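Local structure of envelopment polyprotein (7A56) at residues Arg225-Met238 / Lys328-Leu342. The protein is the orthobunyavirus envelope glycoprotein Gc, a class II fusion protein that probably merges viral and host membranes during entry, here in its postfusion form. Residues are numbered along the deposited sequence; the frame is centred on the assembly and turned at random.
Sequences RIQLDIQTIQMDSM and KKVSSVGTINYKIML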
ATOM      1  N   ARG A 225     -37.098   5.777  11.754  1.00 27.93           N
ATOM      2  CA  ARG A 225     -36.574   6.860  12.586  1.00 26.09           C
ATOM      3  C   ARG A 225     -35.073   7.093  12.444  1.00 25.49           C
ATOM      4  O   ARG A 225     -34.597   8.234  12.651  1.00 28.84           O
ATOM      5  CB  ARG A 225     -36.882   6.545  14.053  1.00 22.26           C
ATOM      6  CG  ARG A 225     -38.392   6.572  14.355  1.00 24.62           C
ATOM      7  CD  ARG A 225     -38.687   5.787  15.624  1.00 29.60           C
ATOM      8  NE  ARG A 225     -40.104   5.873  15.918  1.00 28.94           N
ATOM      9  CZ  ARG A 225     -41.033   5.128  15.326  1.00 29.25           C
ATOM     10  NH1 ARG A 225     -40.683   4.212  14.441  1.00 29.65           N
ATOM     11  NH2 ARG A 225     -42.333   5.302  15.637  1.00 34.49           N
ATOM     12  N   ILE A 226     -34.296   6.051  12.139  1.00 23.81           N
ATOM     13  CA  ILE A 226     -32.836   6.175  12.178  1.00 23.00           C
ATOM     14  C   ILE A 226     -32.221   5.605  10.913  1.00 23.42           C
ATOM     15  O   ILE A 226     -32.543   4.484  10.490  1.00 26.01           O
ATOM     16  CB  ILE A 226     -32.228   5.494  13.418  1.00 25.54           C
ATOM     17  CG1 ILE A 226     -32.862   6.055  14.720  1.00 25.70           C
ATOM     18  CG2 ILE A 226     -30.655   5.600  13.361  1.00 23.02           C
ATOM     19  CD1 ILE A 226     -32.488   5.176  15.930  1.00 25.35           C
ATOM     20  N   GLN A 227     -31.388   6.407  10.262  1.00 22.75           N
ATOM     21  CA  GLN A 227     -30.643   5.907   9.111  1.00 23.69           C
ATOM     22  C   GLN A 227     -29.151   6.022   9.384  1.00 22.19           C
ATOM     23  O   GLN A 227     -28.691   6.994   9.996  1.00 24.76           O
ATOM     24  CB  GLN A 227     -31.025   6.689   7.820  1.00 25.06           C
ATOM     25  CG  GLN A 227     -32.480   6.535   7.405  1.00 25.46           C
ATOM     26  CD  GLN A 227     -33.265   7.591   7.928  1.00 31.75           C
ATOM     27  OE1 GLN A 227     -32.904   8.773   7.774  1.00 34.35           O
ATOM     28  NE2 GLN A 227     -34.396   7.226   8.587  1.00 32.93           N
ATOM     29  N   LEU A 228     -28.372   5.040   8.896  1.00 26.89           N
ATOM     30  CA  LEU A 228     -26.933   5.135   9.023  1.00 24.14           C
ATOM     31  C   LEU A 228     -26.290   4.653   7.726  1.00 25.45           C
ATOM     32  O   LEU A 228     -26.866   3.835   7.005  1.00 27.20           O
ATOM     33  CB  LEU A 228     -26.374   4.274  10.193  1.00 24.19           C
ATOM     34  CG  LEU A 228     -26.994   4.396  11.601  1.00 28.14           C
ATOM     35  CD1 LEU A 228     -28.052   3.319  11.694  1.00 29.63           C
ATOM     36  CD2 LEU A 228     -25.918   4.234  12.692  1.00 27.88           C
ATOM     37  N   ASP A 229     -25.119   5.209   7.389  1.00 21.69           N
ATOM     38  CA  ASP A 229     -24.347   4.651   6.251  1.00 22.79           C
ATOM     39  C   ASP A 229     -22.861   4.707   6.578  1.00 21.13           C
ATOM     40  O   ASP A 229     -22.407   5.506   7.415  1.00 24.41           O
ATOM     41  CB  ASP A 229     -24.645   5.345   4.898  1.00 21.88           C
ATOM     42  CG  ASP A 229     -24.126   6.800   4.792  1.00 24.47           C
ATOM     43  OD1 ASP A 229     -22.905   7.035   4.835  1.00 25.65           O
ATOM     44  OD2 ASP A 229     -24.961   7.747   4.624  1.00 24.68           O
ATOM     45  N   ILE A 230     -22.059   3.855   5.909  1.00 20.34           N
ATOM     46  CA  ILE A 230     -20.615   4.051   5.955  1.00 19.67           C
ATOM     47  C   ILE A 230     -20.128   4.653   4.631  1.00 22.82           C
ATOM     48  O   ILE A 230     -20.551   4.239   3.544  1.00 23.36           O
ATOM     49  CB  ILE A 230     -19.894   2.729   6.279  1.00 21.25           C
ATOM     50  CG1 ILE A 230     -18.412   3.012   6.432  1.00 19.75           C
ATOM     51  CG2 ILE A 230     -20.211   1.694   5.178  1.00 23.92           C
ATOM     52  CD1 ILE A 230     -17.604   1.723   6.973  1.00 21.80           C
ATOM     53  N   GLN A 231     -19.286   5.676   4.715  1.00 19.90           N
ATOM     54  CA  GLN A 231     -18.520   6.174   3.584  1.00 20.92           C
ATOM     55  C   GLN A 231     -17.066   5.732   3.781  1.00 22.50           C
ATOM     56  O   GLN A 231     -16.514   5.840   4.887  1.00 23.05           O
ATOM     57  CB  GLN A 231     -18.630   7.713   3.507  1.00 22.93           C
ATOM     58  CG  GLN A 231     -20.051   8.199   3.304  1.00 22.42           C
ATOM     59  CD  GLN A 231     -20.683   7.634   2.040  1.00 23.70           C
ATOM     60  OE1 GLN A 231     -20.070   7.682   0.938  1.00 24.40           O
ATOM     61  NE2 GLN A 231     -21.913   7.076   2.181  1.00 22.64           N
ATOM     62  N   THR A 232     -16.460   5.188   2.740  1.00 24.56           N
ATOM     63  CA  THR A 232     -15.135   4.624   2.921  1.00 23.42           C
ATOM     64  C   THR A 232     -14.372   4.679   1.605  1.00 24.91           C
ATOM     65  O   THR A 232     -14.833   5.256   0.608  1.00 24.22           O
ATOM     66  CB  THR A 232     -15.263   3.188   3.458  1.00 24.56           C
ATOM     67  OG1 THR A 232     -13.939   2.615   3.707  1.00 25.29           O
ATOM     68  CG2 THR A 232     -15.987   2.338   2.407  1.00 25.99           C
ATOM     69  N   ILE A 233     -13.186   4.028   1.597  1.00 23.64           N
ATOM     70  CA  ILE A 233     -12.351   3.952   0.421  1.00 23.10           C
ATOM     71  C   ILE A 233     -11.695   2.570   0.476  1.00 21.06           C
ATOM     72  O   ILE A 233     -11.460   2.029   1.553  1.00 25.93           O
ATOM     73  CB  ILE A 233     -11.298   5.097   0.419  1.00 25.26           C
ATOM     74  CG1 ILE A 233     -11.976   6.476   0.261  1.00 29.60           C
ATOM     75  CG2 ILE A 233     -10.206   4.984  -0.707  1.00 30.03           C
ATOM     76  CD1 ILE A 233     -11.049   7.611   0.526  1.00 31.19           C
ATOM     77  N   GLN A 234     -11.503   1.972  -0.679  1.00 22.35           N
ATOM     78  CA  GLN A 234     -10.836   0.666  -0.712  1.00 23.37           C
ATOM     79  C   GLN A 234      -9.456   0.762  -0.055  1.00 22.75           C
ATOM     80  O   GLN A 234      -8.699   1.685  -0.350  1.00 24.59           O
ATOM     81  CB  GLN A 234     -10.691   0.227  -2.146  1.00 23.10           C
ATOM     82  CG  GLN A 234     -10.135  -1.200  -2.266  1.00 28.18           C
ATOM     83  CD  GLN A 234     -10.301  -1.706  -3.717  1.00 36.05           C
ATOM     84  OE1 GLN A 234     -10.453  -2.881  -3.971  1.00 41.08           O
ATOM     85  NE2 GLN A 234     -10.322  -0.798  -4.639  1.00 35.82           N
ATOM     86  N   MET A 235      -9.142  -0.180   0.849  1.00 23.59           N
ATOM     87  CA  MET A 235      -7.857  -0.171   1.553  1.00 19.92           C
ATOM     88  C   MET A 235      -6.991  -1.290   1.028  1.00 23.19           C
ATOM     89  O   MET A 235      -7.480  -2.268   0.458  1.00 25.15           O
ATOM     90  CB  MET A 235      -7.989  -0.351   3.089  1.00 20.58           C
ATOM     91  CG  MET A 235      -8.951   0.777   3.644  1.00 23.44           C
ATOM     92  SD  MET A 235      -9.161   0.704   5.435  1.00 26.04           S
ATOM     93  CE  MET A 235      -7.552   0.998   6.146  1.00 26.45           C
ATOM     94  N   ASP A 236      -5.708  -1.123   1.237  1.00 23.45           N
ATOM     95  CA  ASP A 236      -4.723  -2.112   0.806  1.00 27.88           C
ATOM     96  C   ASP A 236      -3.653  -2.138   1.925  1.00 32.30           C
ATOM     97  O   ASP A 236      -2.546  -1.661   1.818  1.00 42.31           O
ATOM     98  CB  ASP A 236      -4.187  -1.745  -0.577  1.00 33.97           C
ATOM     99  CG  ASP A 236      -3.175  -2.764  -1.076  1.00 45.64           C
ATOM    100  OD1 ASP A 236      -3.276  -3.918  -0.591  1.00 41.09           O
ATOM    101  OD2 ASP A 236      -2.294  -2.421  -1.906  1.00 50.68           O
ATOM    102  N   SER A 237      -4.029  -2.703   3.059  1.00 28.17           N
ATOM    103  CA  SER A 237      -3.326  -2.605   4.334  1.00 30.26           C
ATOM    104  C   SER A 237      -2.642  -3.931   4.687  1.00 30.79           C
ATOM    105  O   SER A 237      -1.652  -3.926   5.420  1.00 35.67           O
ATOM    106  CB  SER A 237      -4.307  -2.199   5.479  1.00 28.20           C
ATOM    107  OG  SER A 237      -5.405  -3.186   5.778  1.00 28.95           O
ATOM    108  N   MET A 238      -3.071  -5.002   4.113  1.00 25.81           N
ATOM    109  CA  MET A 238      -2.621  -6.301   4.623  1.00 22.76           C
ATOM    110  C   MET A 238      -1.510  -6.891   3.742  1.00 22.54           C
ATOM    111  O   MET A 238      -1.508  -6.693   2.537  1.00 23.21           O
ATOM    112  CB  MET A 238      -3.806  -7.257   4.681  1.00 23.43           C
ATOM    113  CG  MET A 238      -4.909  -6.725   5.808  1.00 23.04           C
ATOM    114  SD  MET A 238      -6.072  -7.981   6.001  1.00 28.36           S
ATOM    115  CE  MET A 238      -5.242  -9.308   6.960  1.00 26.01           C
ATOM    116  N   LYS A 328      -6.562  -7.857  10.742  1.00 26.83           N
ATOM    117  CA  LYS A 328      -5.682  -6.729  11.017  1.00 24.37           C
ATOM    118  C   LYS A 328      -6.462  -5.687  11.829  1.00 28.07           C
ATOM    119  O   LYS A 328      -7.551  -5.261  11.423  1.00 27.68           O
ATOM    120  CB  LYS A 328      -5.160  -6.059   9.742  1.00 27.64           C
ATOM    121  CG  LYS A 328      -4.149  -4.945  10.064  1.00 27.70           C
ATOM    122  CD  LYS A 328      -3.567  -4.267   8.834  1.00 28.84           C
ATOM    123  CE  LYS A 328      -2.698  -3.077   9.253  1.00 28.91           C
ATOM    124  NZ  LYS A 328      -1.342  -3.505   9.806  1.00 27.36           N
ATOM    125  N   LYS A 329      -5.863  -5.279  12.955  1.00 29.04           N
ATOM    126  CA  LYS A 329      -6.288  -4.114  13.714  1.00 31.32           C
ATOM    127  C   LYS A 329      -5.808  -2.845  13.024  1.00 28.34           C
ATOM    128  O   LYS A 329      -4.634  -2.704  12.663  1.00 29.20           O
ATOM    129  CB  LYS A 329      -5.727  -4.180  15.129  1.00 35.69           C
ATOM    130  CG  LYS A 329      -6.198  -5.392  15.888  1.00 43.24           C
ATOM    131  CD  LYS A 329      -5.845  -5.322  17.366  1.00 49.06           C
ATOM    132  CE  LYS A 329      -4.890  -6.468  17.772  1.00 56.68           C
ATOM    133  NZ  LYS A 329      -4.723  -6.583  19.257  1.00 58.50           N
ATOM    134  N   VAL A 330      -6.727  -1.905  12.895  1.00 25.68           N
ATOM    135  CA  VAL A 330      -6.587  -0.720  12.088  1.00 24.55           C
ATOM    136  C   VAL A 330      -7.203   0.427  12.887  1.00 28.09           C
ATOM    137  O   VAL A 330      -7.957   0.218  13.843  1.00 29.74           O
ATOM    138  CB  VAL A 330      -7.283  -0.863  10.712  1.00 26.37           C
ATOM    139  CG1 VAL A 330      -6.664  -1.947   9.869  1.00 26.52           C
ATOM    140  CG2 VAL A 330      -8.815  -1.169  10.881  1.00 26.52           C
ATOM    141  N   SER A 331      -6.894   1.650  12.467  1.00 27.51           N
ATOM    142  CA  SER A 331      -7.508   2.778  13.118  1.00 24.99           C
ATOM    143  C   SER A 331      -8.836   3.074  12.375  1.00 24.01           C
ATOM    144  O   SER A 331      -9.701   2.203  12.305  1.00 28.96           O
ATOM    145  CB  SER A 331      -6.513   3.929  13.159  1.00 24.59           C
ATOM    146  OG  SER A 331      -5.880   4.180  11.901  1.00 27.89           O
ATOM    147  N   SER A 332      -9.007   4.232  11.750  1.00 24.40           N
ATOM    148  CA  SER A 332     -10.269   4.524  11.043  1.00 22.85           C
ATOM    149  C   SER A 332     -10.359   3.801   9.705  1.00 22.78           C
ATOM    150  O   SER A 332      -9.405   3.806   8.942  1.00 22.98           O
ATOM    151  CB  SER A 332     -10.404   6.015  10.746  1.00 23.92           C
ATOM    152  OG  SER A 332     -11.693   6.264  10.186  1.00 24.18           O
ATOM    153  N   VAL A 333     -11.529   3.238   9.374  1.00 20.55           N
ATOM    154  CA  VAL A 333     -11.765   2.762   7.992  1.00 21.38           C
ATOM    155  C   VAL A 333     -12.778   3.628   7.249  1.00 23.76           C
ATOM    156  O   VAL A 333     -13.224   3.254   6.149  1.00 23.63           O
ATOM    157  CB  VAL A 333     -12.206   1.278   7.962  1.00 21.66           C
ATOM    158  CG1 VAL A 333     -11.131   0.371   8.632  1.00 19.65           C
ATOM    159  CG2 VAL A 333     -13.516   1.124   8.720  1.00 20.41           C
ATOM    160  N   GLY A 334     -13.168   4.763   7.810  1.00 22.39           N
ATOM    161  CA  GLY A 334     -14.107   5.568   7.090  1.00 19.52           C
ATOM    162  C   GLY A 334     -14.935   6.404   8.063  1.00 19.73           C
ATOM    163  O   GLY A 334     -14.493   6.696   9.175  1.00 23.46           O
ATOM    164  N   THR A 335     -16.134   6.768   7.617  1.00 18.39           N
ATOM    165  CA  THR A 335     -17.060   7.602   8.421  1.00 20.15           C
ATOM    166  C   THR A 335     -18.441   6.954   8.451  1.00 22.17           C
ATOM    167  O   THR A 335     -18.990   6.582   7.394  1.00 22.24           O
ATOM    168  CB  THR A 335     -17.183   9.003   7.811  1.00 22.69           C
ATOM    169  OG1 THR A 335     -15.915   9.646   7.684  1.00 27.93           O
ATOM    170  CG2 THR A 335     -18.215   9.912   8.650  1.00 19.33           C
ATOM    171  N   ILE A 336     -19.037   6.855   9.638  1.00 24.15           N
ATOM    172  CA  ILE A 336     -20.439   6.472   9.784  1.00 20.78           C
ATOM    173  C   ILE A 336     -21.290   7.742   9.892  1.00 23.46           C
ATOM    174  O   ILE A 336     -21.143   8.519  10.848  1.00 21.31           O
ATOM    175  CB  ILE A 336     -20.670   5.558  11.017  1.00 22.10           C
ATOM    176  CG1 ILE A 336     -19.720   4.321  11.028  1.00 26.03           C
ATOM    177  CG2 ILE A 336     -22.186   5.093  11.125  1.00 23.79           C
ATOM    178  CD1 ILE A 336     -19.849   3.459   9.835  1.00 27.11           C
ATOM    179  N   ASN A 337     -22.166   7.973   8.905  1.00 21.20           N
ATOM    180  CA  ASN A 337     -23.159   9.046   8.995  1.00 20.72           C
ATOM    181  C   ASN A 337     -24.424   8.506   9.628  1.00 22.71           C
ATOM    182  O   ASN A 337     -24.765   7.332   9.432  1.00 23.84           O
ATOM    183  CB  ASN A 337     -23.434   9.600   7.592  1.00 23.96           C
ATOM    184  CG  ASN A 337     -22.211  10.192   6.982  1.00 25.85           C
ATOM    185  OD1 ASN A 337     -21.717  11.195   7.467  1.00 25.38           O
ATOM    186  ND2 ASN A 337     -21.671   9.564   5.942  1.00 22.12           N
ATOM    187  N   TYR A 338     -25.140   9.366  10.387  1.00 22.09           N
ATOM    188  CA  TYR A 338     -26.386   8.900  10.959  1.00 19.45           C
ATOM    189  C   TYR A 338     -27.351  10.077  11.118  1.00 21.15           C
ATOM    190  O   TYR A 338     -26.936  11.222  11.317  1.00 19.57           O
ATOM    191  CB  TYR A 338     -26.199   8.235  12.332  1.00 21.10           C
ATOM    192  CG  TYR A 338     -25.447   9.074  13.394  1.00 21.81           C
ATOM    193  CD1 TYR A 338     -26.150   9.934  14.234  1.00 22.36           C
ATOM    194  CD2 TYR A 338     -24.064   8.983  13.558  1.00 19.83           C
ATOM    195  CE1 TYR A 338     -25.516  10.676  15.216  1.00 23.36           C
ATOM    196  CE2 TYR A 338     -23.381   9.717  14.566  1.00 20.82           C
ATOM    197  CZ  TYR A 338     -24.161  10.592  15.393  1.00 24.35           C
ATOM    198  OH  TYR A 338     -23.563  11.323  16.410  1.00 26.68           O
ATOM    199  N   LYS A 339     -28.631   9.743  11.052  1.00 22.19           N
ATOM    200  CA  LYS A 339     -29.720  10.702  11.205  1.00 21.66           C
ATOM    201  C   LYS A 339     -30.811  10.066  12.045  1.00 23.18           C
ATOM    202  O   LYS A 339     -31.214   8.913  11.810  1.00 24.99           O
ATOM    203  CB  LYS A 339     -30.234  11.142   9.815  1.00 21.76           C
ATOM    204  CG  LYS A 339     -31.383  12.261   9.863  1.00 20.98           C
ATOM    205  CD  LYS A 339     -32.046  12.347   8.506  1.00 20.35           C
ATOM    206  CE  LYS A 339     -33.218  13.476   8.517  1.00 22.94           C
ATOM    207  NZ  LYS A 339     -33.768  13.616   7.128  1.00 25.29           N
ATOM    208  N   ILE A 340     -31.297  10.837  13.032  1.00 25.30           N
ATOM    209  CA  ILE A 340     -32.307  10.392  13.994  1.00 24.35           C
ATOM    210  C   ILE A 340     -33.463  11.396  13.946  1.00 23.01           C
ATOM    211  O   ILE A 340     -33.224  12.610  14.005  1.00 24.78           O
ATOM    212  CB  ILE A 340     -31.732  10.326  15.424  1.00 21.83           C
ATOM    213  CG1 ILE A 340     -30.602   9.275  15.532  1.00 21.83           C
ATOM    214  CG2 ILE A 340     -32.857  10.089  16.473  1.00 23.07           C
ATOM    215  CD1 ILE A 340     -29.622   9.661  16.674  1.00 27.86           C
ATOM    216  N   MET A 341     -34.677  10.886  13.720  1.00 21.60           N
ATOM    217  CA  MET A 341     -35.917  11.689  13.590  1.00 23.81           C
ATOM    218  C   MET A 341     -37.023  10.982  14.356  1.00 25.88           C
ATOM    219  O   MET A 341     -37.638  10.042  13.828  1.00 28.45           O
ATOM    220  CB  MET A 341     -36.272  11.828  12.114  1.00 29.05           C
ATOM    221  CG  MET A 341     -37.536  12.737  11.816  1.00 38.79           C
ATOM    222  SD  MET A 341     -37.339  13.318  10.110  1.00 46.99           S
ATOM    223  CE  MET A 341     -38.137  14.930  10.220  1.00 50.38           C
ATOM    224  N   LEU A 342     -37.298  11.445  15.588  1.00 25.86           N
ATOM    225  CA  LEU A 342     -38.245  10.765  16.464  1.00 25.47           C
ATOM    226  C   LEU A 342     -39.615  11.452  16.516  1.00 28.87           C
ATOM    227  O   LEU A 342     -40.566  10.879  17.063  1.00 31.54           O
ATOM    228  CB  LEU A 342     -37.668  10.667  17.884  1.00 26.04           C
ATOM    229  CG  LEU A 342     -36.274  10.046  17.959  1.00 25.63           C
ATOM    230  CD1 LEU A 342     -35.749   9.840  19.409  1.00 27.89           C
ATOM    231  CD2 LEU A 342     -36.286   8.709  17.258  1.00 26.18           C
TER
HETATM  232  O   HOH W   1     -40.657   7.913  17.676  1.00 37.01           O
HETATM  233  O   HOH W   2     -33.405  10.834   5.561  1.00 33.64           O
HETATM  234  O   HOH W   3      -0.280  -4.953   7.871  1.00 42.07           O
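Asn337 and Gln231 reach the carboxylate of Asp229 from opposite faces of its plane. They sit on an antiparallel strand pair, 226-231 with 335-342, inside a five-stranded antiparallel sheet. Asn337 ND2 comes on the syn side, 26° out of the carboxylate plane, and meets Asp229 OD1 at 3.0 Å. Gln231 NE2 stands above the other face, 2.8 Å from the same OD1. Asp229 OD1 lies in the plane of each amide and accepts two nearly straight bonds (177° and 171°). Asp229 OD2 is taken by Thr58 and His78 of the second subunit. At the guanidinium edge of Arg225, an in-plane water bridges NE to Leu342 O, while NH1 forms a salt bridge with Asp37.

Hydrogen-bonded pairs are Gln227 with Lys339, Asp229 with Asn337 and Gln231 with Thr335. Neighbouring subunits cover the face that carries their side chains. Gln231 OE1 bonds Thr335 OG1 of the second subunit, and Thr335 OG1 bonds Gln231 OE1 of the third. Lys339 runs extended alongside Gln227, and a water joins Lys339 NZ to Gln227 OE1. Gln227 NE2 bonds Ser223 O, and Lys339 NZ bonds Thr60 O of the second subunit.

The opposite face is apolar. Ile226 and Ile340 lie side by side. Leu228 sets CG and CD2 against Tyr338 CB, while the Tyr338 ring leads away. Ile336 CD1 packs against Ile230 CB (3.6 Å) and CG1, the two side chains crossing at an oblique angle.

Farther along, Met235 SD touches Val333 CG1 at 3.8 Å. The Lys328 chain passes Ser237. Its NZ bonds Thr315 OG1, and a water links it to Ser237 O. Next to the Gln231-Thr335 pair, Thr232 OG1 donates to Val333 O at 2.6 Å, almost in line with the carbonyl bond.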